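Local atomic coordinates of uronate isomerase (Caulobacter crescentus, PDB entry 2Q01), a protein that catalyses the interconversion of D-glucuronate with D-fructuronate and of D-galacturonate with D-tagaturonate in bacterial sugar-acid metabolism. Residues B[342-352]-B[374-382]; B[247-257]-B[303-314]. One frame throughout, in Å; residues are numbered along the deposited sequence. Where two conformers were deposited one is given.

Contact 1 (B[342-352]-B[374-382]). With K (potassium ion), chain E.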
loop_
_atom_site.group_PDB
_atom_site.type_symbol
_atom_site.label_atom_id
_atom_site.label_comp_id
_atom_site.label_asym_id
_atom_site.label_seq_id
_atom_site.Cartn_x
_atom_site.Cartn_y
_atom_site.Cartn_z
ATOM N N LEU B 342 -5.125 -17.951 8.929
ATOM C CA LEU B 342 -6.345 -18.116 9.732
ATOM C C LEU B 342 -7.243 -19.256 9.266
ATOM O O LEU B 342 -8.212 -19.599 9.949
ATOM C CB LEU B 342 -7.155 -16.814 9.759
ATOM C CG LEU B 342 -6.552 -15.554 10.383
ATOM C CD1 LEU B 342 -7.377 -14.357 9.972
ATOM C CD2 LEU B 342 -6.504 -15.671 11.888
ATOM N N LYS B 343 -6.911 -19.837 8.116
ATOM C CA LYS B 343 -7.717 -20.899 7.502
ATOM C C LYS B 343 -8.036 -22.149 8.362
ATOM O O LYS B 343 -9.191 -22.571 8.370
ATOM C CB LYS B 343 -7.173 -21.294 6.117
ATOM C CG LYS B 343 -8.253 -21.833 5.218
ATOM C CD LYS B 343 -7.733 -22.336 3.897
ATOM C CE LYS B 343 -8.850 -23.066 3.155
ATOM N NZ LYS B 343 -8.378 -23.546 1.832
ATOM N N PRO B 344 -7.033 -22.750 9.064
ATOM C CA PRO B 344 -7.342 -23.893 9.954
ATOM C C PRO B 344 -8.369 -23.646 11.074
ATOM O O PRO B 344 -9.155 -24.547 11.392
ATOM C CB PRO B 344 -5.980 -24.232 10.565
ATOM C CG PRO B 344 -5.005 -23.765 9.562
ATOM C CD PRO B 344 -5.580 -22.484 9.057
ATOM N N LEU B 345 -8.352 -22.450 11.660
ATOM C CA LEU B 345 -9.319 -22.070 12.693
ATOM C C LEU B 345 -10.685 -21.769 12.090
ATOM O O LEU B 345 -11.717 -22.114 12.675
ATOM C CB LEU B 345 -8.808 -20.863 13.497
ATOM C CG LEU B 345 -9.681 -20.143 14.536
ATOM C CD1 LEU B 345 -10.296 -21.092 15.567
ATOM C CD2 LEU B 345 -8.894 -19.044 15.240
ATOM N N LEU B 346 -10.685 -21.140 10.918
ATOM C CA LEU B 346 -11.920 -20.739 10.249
ATOM C C LEU B 346 -12.658 -21.917 9.616
ATOM O O LEU B 346 -13.876 -21.874 9.445
ATOM C CB LEU B 346 -11.639 -19.646 9.211
ATOM C CG LEU B 346 -11.312 -18.256 9.774
ATOM C CD1 LEU B 346 -10.702 -17.375 8.706
ATOM C CD2 LEU B 346 -12.532 -17.590 10.374
ATOM N N THR B 347 -11.912 -22.961 9.264
ATOM C CA THR B 347 -12.496 -24.198 8.761
ATOM C C THR B 347 -13.229 -24.905 9.897
ATOM O O THR B 347 -14.310 -25.464 9.698
ATOM C CB THR B 347 -11.418 -25.111 8.140
ATOM O OG1 THR B 347 -10.734 -24.390 7.110
ATOM C CG2 THR B 347 -12.027 -26.378 7.536
ATOM N N ARG B 348 -12.650 -24.845 11.092
ATOM C CA ARG B 348 -13.257 -25.468 12.258
ATOM C C ARG B 348 -14.418 -24.639 12.795
ATOM O O ARG B 348 -15.516 -25.158 12.991
ATOM C CB ARG B 348 -12.209 -25.697 13.348
ATOM C CG ARG B 348 -12.721 -26.520 14.519
ATOM C CD ARG B 348 -11.812 -26.408 15.740
ATOM N NE ARG B 348 -12.320 -27.210 16.855
ATOM C CZ ARG B 348 -12.083 -28.511 17.027
ATOM N NH1 ARG B 348 -11.337 -29.190 16.162
ATOM N NH2 ARG B 348 -12.594 -29.138 18.075
ATOM N N LEU B 349 -14.173 -23.345 13.004
ATOM C CA LEU B 349 -15.073 -22.496 13.784
ATOM C C LEU B 349 -15.538 -21.192 13.126
ATOM O O LEU B 349 -16.112 -20.340 13.801
ATOM C CB LEU B 349 -14.419 -22.162 15.126
ATOM C CG LEU B 349 -14.093 -23.308 16.086
ATOM C CD1 LEU B 349 -13.254 -22.818 17.243
ATOM C CD2 LEU B 349 -15.360 -23.992 16.582
ATOM N N GLY B 350 -15.322 -21.040 11.825
ATOM C CA GLY B 350 -15.604 -19.772 11.147
ATOM C C GLY B 350 -17.066 -19.389 11.013
ATOM O O GLY B 350 -17.384 -18.214 10.885
ATOM N N ASN B 351 -17.947 -20.385 11.046
ATOM C CA ASN B 351 -19.383 -20.168 10.887
ATOM C C ASN B 351 -20.156 -20.358 12.193
ATOM O O ASN B 351 -21.380 -20.483 12.183
ATOM C CB ASN B 351 -19.943 -21.088 9.796
ATOM C CG ASN B 351 -19.114 -21.061 8.514
ATOM O OD1 ASN B 351 -18.661 -22.100 8.028
ATOM N ND2 ASN B 351 -18.916 -19.871 7.962
ATOM N N ASP B 352 -19.438 -20.374 13.313
ATOM C CA ASP B 352 -20.049 -20.540 14.630
ATOM C C ASP B 352 -20.603 -19.211 15.150
ATOM O O ASP B 352 -19.910 -18.200 15.110
ATOM C CB ASP B 352 -19.026 -21.115 15.616
ATOM C CG ASP B 352 -19.672 -21.735 16.843
ATOM O OD1 ASP B 352 -20.194 -20.988 17.693
ATOM O OD2 ASP B 352 -19.639 -22.975 16.970
ATOM N N LEU B 374 -11.998 -10.905 4.273
ATOM C CA LEU B 374 -12.242 -11.923 5.289
ATOM C C LEU B 374 -13.362 -11.509 6.236
ATOM O O LEU B 374 -14.270 -12.294 6.520
ATOM C CB LEU B 374 -10.956 -12.232 6.084
ATOM C CG LEU B 374 -9.901 -13.163 5.476
ATOM C CD1 LEU B 374 -8.631 -13.128 6.320
ATOM C CD2 LEU B 374 -10.398 -14.595 5.333
ATOM N N ALA B 375 -13.290 -10.274 6.722
ATOM C CA ALA B 375 -14.253 -9.778 7.704
ATOM C C ALA B 375 -15.595 -9.413 7.089
ATOM O O ALA B 375 -16.614 -9.432 7.786
ATOM C CB ALA B 375 -13.692 -8.616 8.482
ATOM N N GLY B 376 -15.609 -9.106 5.795
ATOM C CA GLY B 376 -16.853 -8.900 5.059
ATOM C C GLY B 376 -17.554 -10.194 4.654
ATOM O O GLY B 376 -18.580 -10.154 3.980
ATOM N N HIS B 377 -17.003 -11.339 5.057
ATOM C CA HIS B 377 -17.606 -12.645 4.780
ATOM C C HIS B 377 -17.892 -13.478 6.029
ATOM O O HIS B 377 -19.002 -13.970 6.197
ATOM C CB HIS B 377 -16.751 -13.470 3.810
ATOM C CG HIS B 377 -17.184 -14.900 3.715
ATOM N ND1 HIS B 377 -18.316 -15.289 3.033
ATOM C CD2 HIS B 377 -16.664 -16.029 4.254
ATOM C CE1 HIS B 377 -18.465 -16.598 3.141
ATOM N NE2 HIS B 377 -17.479 -17.070 3.881
ATOM N N TYR B 378 -16.885 -13.673 6.878
ATOM C CA TYR B 378 -17.005 -14.598 8.008
ATOM C C TYR B 378 -17.804 -14.005 9.155
ATOM O O TYR B 378 -17.518 -12.883 9.575
ATOM C CB TYR B 378 -15.620 -15.018 8.506
ATOM C CG TYR B 378 -14.966 -16.059 7.642
ATOM C CD1 TYR B 378 -13.983 -15.711 6.718
ATOM C CD2 TYR B 378 -15.341 -17.403 7.738
ATOM C CE1 TYR B 378 -13.382 -16.679 5.912
ATOM C CE2 TYR B 378 -14.752 -18.373 6.942
ATOM C CZ TYR B 378 -13.776 -18.006 6.033
ATOM O OH TYR B 378 -13.199 -18.973 5.251
ATOM N N PRO B 379 -18.809 -14.740 9.673
ATOM C CA PRO B 379 -19.626 -14.329 10.823
ATOM C C PRO B 379 -18.825 -13.982 12.086
ATOM O O PRO B 379 -19.234 -13.116 12.863
ATOM C CB PRO B 379 -20.488 -15.561 11.086
ATOM C CG PRO B 379 -20.589 -16.216 9.782
ATOM C CD PRO B 379 -19.250 -16.042 9.148
ATOM N N VAL B 380 -17.678 -14.628 12.263
ATOM C CA VAL B 380 -16.903 -14.525 13.497
ATOM C C VAL B 380 -15.876 -13.391 13.528
ATOM O O VAL B 380 -15.395 -13.028 14.598
ATOM C CB VAL B 380 -16.188 -15.861 13.802
ATOM C CG1 VAL B 380 -17.202 -16.948 14.039
ATOM C CG2 VAL B 380 -15.271 -16.258 12.666
ATOM N N LEU B 381 -15.546 -12.837 12.363
ATOM C CA LEU B 381 -14.411 -11.919 12.224
ATOM C C LEU B 381 -14.832 -10.462 12.216
ATOM O O LEU B 381 -15.796 -10.099 11.545
ATOM C CB LEU B 381 -13.661 -12.224 10.929
ATOM C CG LEU B 381 -12.351 -13.019 10.942
ATOM C CD1 LEU B 381 -12.222 -13.988 12.107
ATOM C CD2 LEU B 381 -12.177 -13.728 9.607
ATOM N N LYS B 382 -14.108 -9.618 12.934
ATOM C CA LYS B 382 -14.395 -8.193 12.948
ATOM C C LYS B 382 -13.055 -7.494 12.836
ATOM O O LYS B 382 -12.031 -8.089 13.147
ATOM C CB LYS B 382 -15.069 -7.821 14.263
ATOM C CG LYS B 382 -16.345 -7.031 14.144
ATOM C CD LYS B 382 -17.551 -7.927 14.104
ATOM C CE LYS B 382 -18.774 -7.238 14.659
ATOM N NZ LYS B 382 -20.004 -7.893 14.139
HETATM K K K E . -17.989 -10.272 10.202
HETATM O O HOH W 1 -19.578 -10.134 12.276
#
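G350 and N351, in the turn that follows helix 343-349, run beside V380 and P379, with the CA atoms of G350 and V380 5.9 Å apart. The helix turns L346 toward segment 374-382; CG of L346 stands anti to the carbonyl carbon (chi1 -73°), which sends both methyls across the gap: CD2 sits over one face of the Y378 ring, 4.0 Å from its centroid, in a CH-pi contact. H377 CD2 lies over the opposite face, so the phenol is clamped between two neighbours, while its OH bonds to H316 of the second subunit. CD2 of L346 also meets V380 CG2 at 3.8 Å and faces the tip of L381; a branched leucine suits a place that must fill several directions at once. In this TIM-barrel enzyme the helix lies against the turn that leads helix 366-375 into parallel strand 381-383. Earlier in the segment, CD1 of L342 touches CD1 of L374 at 4.1 Å. G350 fits where a CB would clash with L346 O and press on Y378; its own carbonyl O lies near the edge of that ring and 3.3 Å from P379 CD. On the far side of the turn, the carbonyl oxygens of A375, Y378 and L381 bind potassium, Y378 O at 2.7 Å, with water 1, N411 and S75 of the second subunit completing the site.

Contact 2 (B[247-257]-B[303-314])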
loop_
_atom_site.group_PDB
_atom_site.type_symbol
_atom_site.label_atom_id
_atom_site.label_comp_id
_atom_site.label_asym_id
_atom_site.label_seq_id
_atom_site.Cartn_x
_atom_site.Cartn_y
_atom_site.Cartn_z
ATOM N N ALA B 247 -13.675 -8.901 32.828
ATOM C CA ALA B 247 -13.167 -9.100 31.467
ATOM C C ALA B 247 -14.223 -9.613 30.501
ATOM O O ALA B 247 -15.066 -10.441 30.853
ATOM C CB ALA B 247 -11.971 -10.033 31.459
ATOM N N THR B 248 -14.175 -9.087 29.284
ATOM C CA THR B 248 -15.037 -9.533 28.199
ATOM C C THR B 248 -14.186 -9.952 27.008
ATOM O O THR B 248 -14.702 -10.483 26.021
ATOM C CB THR B 248 -16.009 -8.416 27.744
ATOM O OG1 THR B 248 -15.267 -7.278 27.286
ATOM C CG2 THR B 248 -16.950 -7.984 28.869
ATOM N N SER B 249 -12.877 -9.727 27.116
ATOM C CA SER B 249 -11.980 -9.960 25.996
ATOM C C SER B 249 -10.694 -10.701 26.353
ATOM O O SER B 249 -10.270 -10.731 27.509
ATOM C CB SER B 249 -11.652 -8.635 25.301
ATOM O OG SER B 249 -10.972 -8.861 24.081
ATOM N N SER B 250 -10.089 -11.316 25.343
ATOM C CA SER B 250 -8.756 -11.883 25.470
ATOM C C SER B 250 -7.865 -11.226 24.412
ATOM O O SER B 250 -8.368 -10.656 23.438
ATOM C CB SER B 250 -8.774 -13.411 25.350
ATOM O OG SER B 250 -8.665 -13.831 24.007
ATOM N N ASP B 251 -6.553 -11.288 24.604
ATOM C CA ASP B 251 -5.617 -10.611 23.699
ATOM C C ASP B 251 -4.393 -11.478 23.392
ATOM O O ASP B 251 -3.834 -12.106 24.285
ATOM C CB ASP B 251 -5.195 -9.258 24.288
ATOM C CG ASP B 251 -4.311 -8.458 23.349
ATOM O OD1 ASP B 251 -4.488 -8.573 22.117
ATOM O OD2 ASP B 251 -3.438 -7.708 23.840
ATOM N N HIS B 252 -3.987 -11.502 22.121
ATOM C CA HIS B 252 -2.914 -12.382 21.653
ATOM C C HIS B 252 -1.929 -11.665 20.736
ATOM O O HIS B 252 -2.222 -11.415 19.571
ATOM C CB HIS B 252 -3.511 -13.613 20.961
ATOM C CG HIS B 252 -4.619 -14.244 21.745
ATOM N ND1 HIS B 252 -4.385 -15.135 22.768
ATOM C CD2 HIS B 252 -5.958 -14.055 21.710
ATOM C CE1 HIS B 252 -5.535 -15.492 23.310
ATOM N NE2 HIS B 252 -6.506 -14.852 22.685
ATOM N N GLY B 253 -0.761 -11.333 21.280
ATOM C CA GLY B 253 0.303 -10.681 20.520
ATOM C C GLY B 253 1.360 -11.670 20.061
ATOM O O GLY B 253 2.442 -11.751 20.639
ATOM N N HIS B 254 1.033 -12.423 19.017
ATOM C CA HIS B 254 1.926 -13.424 18.463
ATOM C C HIS B 254 2.729 -12.804 17.325
ATOM O O HIS B 254 2.319 -11.770 16.797
ATOM C CB HIS B 254 1.114 -14.618 17.949
ATOM C CG HIS B 254 0.464 -15.428 19.027
ATOM N ND1 HIS B 254 -0.339 -16.514 18.755
ATOM C CD2 HIS B 254 0.484 -15.306 20.376
ATOM C CE1 HIS B 254 -0.779 -17.031 19.889
ATOM N NE2 HIS B 254 -0.294 -16.317 20.888
ATOM N N PRO B 255 3.883 -13.414 16.952
ATOM C CA PRO B 255 4.637 -12.980 15.765
ATOM C C PRO B 255 3.856 -13.106 14.454
ATOM O O PRO B 255 4.063 -12.314 13.536
ATOM C CB PRO B 255 5.832 -13.944 15.732
ATOM C CG PRO B 255 5.953 -14.462 17.105
ATOM C CD PRO B 255 4.570 -14.524 17.645
ATOM N N THR B 256 2.986 -14.108 14.364
ATOM C CA THR B 256 2.205 -14.348 13.160
ATOM C C THR B 256 0.731 -14.483 13.503
ATOM O O THR B 256 0.358 -14.570 14.679
ATOM C CB THR B 256 2.644 -15.643 12.451
ATOM O OG1 THR B 256 2.504 -16.749 13.351
ATOM C CG2 THR B 256 4.088 -15.548 11.961
ATOM N N ALA B 257 -0.106 -14.510 12.469
ATOM C CA ALA B 257 -1.539 -14.739 12.639
ATOM C C ALA B 257 -1.888 -16.225 12.507
ATOM O O ALA B 257 -3.064 -16.587 12.450
ATOM C CB ALA B 257 -2.328 -13.910 11.631
ATOM N N GLY B 303 -17.379 -17.148 26.386
ATOM C CA GLY B 303 -17.784 -15.924 25.698
ATOM C C GLY B 303 -16.781 -14.783 25.682
ATOM O O GLY B 303 -17.158 -13.623 25.499
ATOM N N LEU B 304 -15.506 -15.104 25.879
ATOM C CA LEU B 304 -14.435 -14.121 25.745
ATOM C C LEU B 304 -14.163 -13.756 24.291
ATOM O O LEU B 304 -13.856 -14.618 23.473
ATOM C CB LEU B 304 -13.156 -14.625 26.408
ATOM C CG LEU B 304 -12.595 -13.827 27.584
ATOM C CD1 LEU B 304 -13.689 -13.323 28.489
ATOM C CD2 LEU B 304 -11.593 -14.659 28.355
ATOM N N VAL B 305 -14.293 -12.471 23.984
ATOM C CA VAL B 305 -14.004 -11.941 22.654
ATOM C C VAL B 305 -12.496 -11.964 22.411
ATOM O O VAL B 305 -11.715 -11.502 23.230
ATOM C CB VAL B 305 -14.577 -10.515 22.480
ATOM C CG1 VAL B 305 -14.044 -9.876 21.235
ATOM C CG2 VAL B 305 -16.098 -10.555 22.431
ATOM N N MET B 306 -12.090 -12.516 21.277
ATOM C CA MET B 306 -10.695 -12.820 21.049
ATOM C C MET B 306 -10.029 -11.791 20.143
ATOM O O MET B 306 -10.364 -11.688 18.969
ATOM C CB MET B 306 -10.614 -14.209 20.436
ATOM C CG MET B 306 -9.296 -14.885 20.556
ATOM S SD MET B 306 -9.504 -16.552 19.936
ATOM C CE MET B 306 -8.153 -16.572 18.776
ATOM N N GLN B 307 -9.080 -11.036 20.684
ATOM C CA GLN B 307 -8.329 -10.078 19.871
ATOM C C GLN B 307 -6.983 -10.635 19.423
ATOM O O GLN B 307 -6.156 -11.023 20.244
ATOM C CB GLN B 307 -8.101 -8.772 20.629
ATOM C CG GLN B 307 -9.343 -8.159 21.235
ATOM C CD GLN B 307 -9.017 -6.966 22.111
ATOM O OE1 GLN B 307 -8.834 -7.101 23.320
ATOM N NE2 GLN B 307 -8.922 -5.789 21.499
ATOM N N ILE B 308 -6.755 -10.656 18.115
ATOM C CA ILE B 308 -5.455 -11.040 17.587
ATOM C C ILE B 308 -4.671 -9.807 17.121
ATOM O O ILE B 308 -5.099 -9.080 16.217
ATOM C CB ILE B 308 -5.577 -12.118 16.480
ATOM C CG1 ILE B 308 -6.352 -13.332 17.012
ATOM C CG2 ILE B 308 -4.188 -12.537 15.974
ATOM C CD1 ILE B 308 -6.803 -14.304 15.940
ATOM N N HIS B 309 -3.528 -9.587 17.773
ATOM C CA HIS B 309 -2.589 -8.504 17.480
ATOM C C HIS B 309 -1.266 -9.056 16.924
ATOM O O HIS B 309 -0.264 -9.088 17.645
ATOM C CB HIS B 309 -2.265 -7.749 18.773
ATOM C CG HIS B 309 -3.293 -6.740 19.173
ATOM N ND1 HIS B 309 -4.241 -6.991 20.140
ATOM C CD2 HIS B 309 -3.504 -5.470 18.758
ATOM C CE1 HIS B 309 -5.001 -5.922 20.297
ATOM N NE2 HIS B 309 -4.575 -4.984 19.470
ATOM N N PRO B 310 -1.240 -9.493 15.650
ATOM C CA PRO B 310 -0.006 -10.119 15.201
ATOM C C PRO B 310 0.966 -9.192 14.455
ATOM O O PRO B 310 0.597 -8.084 14.050
ATOM C CB PRO B 310 -0.514 -11.197 14.246
ATOM C CG PRO B 310 -1.782 -10.602 13.659
ATOM C CD PRO B 310 -2.256 -9.503 14.581
ATOM N N GLY B 311 2.203 -9.660 14.294
ATOM C CA GLY B 311 3.114 -9.108 13.298
ATOM C C GLY B 311 4.151 -8.128 13.792
ATOM O O GLY B 311 4.676 -7.331 13.009
ATOM N N SER B 312 4.455 -8.183 15.083
ATOM C CA SER B 312 5.484 -7.326 15.646
ATOM C C SER B 312 6.795 -8.086 15.867
ATOM O O SER B 312 6.820 -9.113 16.546
ATOM C CB SER B 312 4.991 -6.697 16.947
ATOM O OG SER B 312 5.941 -5.780 17.451
ATOM N N HIS B 313 7.868 -7.579 15.262
ATOM C CA HIS B 313 9.227 -8.038 15.529
ATOM C C HIS B 313 9.686 -7.364 16.807
ATOM O O HIS B 313 10.252 -6.271 16.768
ATOM C CB HIS B 313 10.154 -7.625 14.390
ATOM C CG HIS B 313 11.469 -8.335 14.383
ATOM N ND1 HIS B 313 12.402 -8.188 15.385
ATOM C CD2 HIS B 313 12.020 -9.177 13.477
ATOM C CE1 HIS B 313 13.461 -8.926 15.111
ATOM N NE2 HIS B 313 13.257 -9.532 13.954
ATOM N N ARG B 314 9.445 -8.018 17.936
ATOM C CA ARG B 314 9.754 -7.429 19.229
ATOM C C ARG B 314 11.240 -7.483 19.522
ATOM O O ARG B 314 11.926 -8.413 19.093
ATOM C CB ARG B 314 8.936 -8.094 20.343
ATOM C CG ARG B 314 7.436 -7.952 20.125
ATOM C CD ARG B 314 6.614 -8.301 21.349
ATOM N NE ARG B 314 5.187 -8.362 21.024
ATOM C CZ ARG B 314 4.361 -7.317 21.017
ATOM N NH1 ARG B 314 4.803 -6.102 21.325
ATOM N NH2 ARG B 314 3.082 -7.488 20.701
HETATM O O HOH W 2 2.564 -9.084 18.231
#
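H309 ND1 donates to D251 OD1 over 2.5 Å, meeting the syn side of a carboxylate whose plane stands 82° from the imidazole. D251 holds its CG anti to the backbone N (chi1 -175°), which lets OD1 reach H309, two residues past Q307, the partner of D251 on the neighbouring strand; OD2 pairs with R198 in a salt bridge. An asparagine here would probably leave R198 without its charged mate. Beside this pair the backbones bond as parallel strands do, S250 giving its N-H to V305 O (2.7 Å) and taking one from Q307 N at its own O (2.9 Å), with H252 repeating the pattern between Q307 and H309. Farther along, G311 N reaches H254 O, and water 2 bridges the carbonyls of H254 and H309. G311 has a positive phi at which a side chain would jam against the preceding carbonyl. On the other face of the sheet, H252 bonds through NE2 to S250 OG (2.7 Å), and the CG of M306 lies 3.5 Å from that nitrogen, the two side chains crossing near a right angle; L292 and M295 of helix 281-302 pack on H252. At the ends, L304 CD1 rests on the T248 backbone, and A257 CB meets P310 CG at 3.9 Å. Adjacent parallel strands joined through intervening helices, with helix 281-302 packed outside, form the beta-alpha-beta crossover of a TIM barrel.

In the fold
Both contacts belong to one parallel sheet, in which strand 357-359 separates 305-308 from 381-383. Their centres lie 15 Å apart, and they meet where L342 CD2 of contact 1 packs 3.6 Å from A257 O and 4.3 Å from I308 CD1 of contact 2. Contact 2 lies nearer the folded chain's centre; H309, beyond the end of its strand, is stacked with H41 and F360 and has W387 edge-to-face, at the C-terminal strand ends where TIM-barrel active sites usually lie. The potassium of contact 1 is instead about 12 Å from the V305 side chain, near the strand starts. Both contacts reach subunit interfaces: K343 packs on H313 of the second subunit, H313 on K343 of the third.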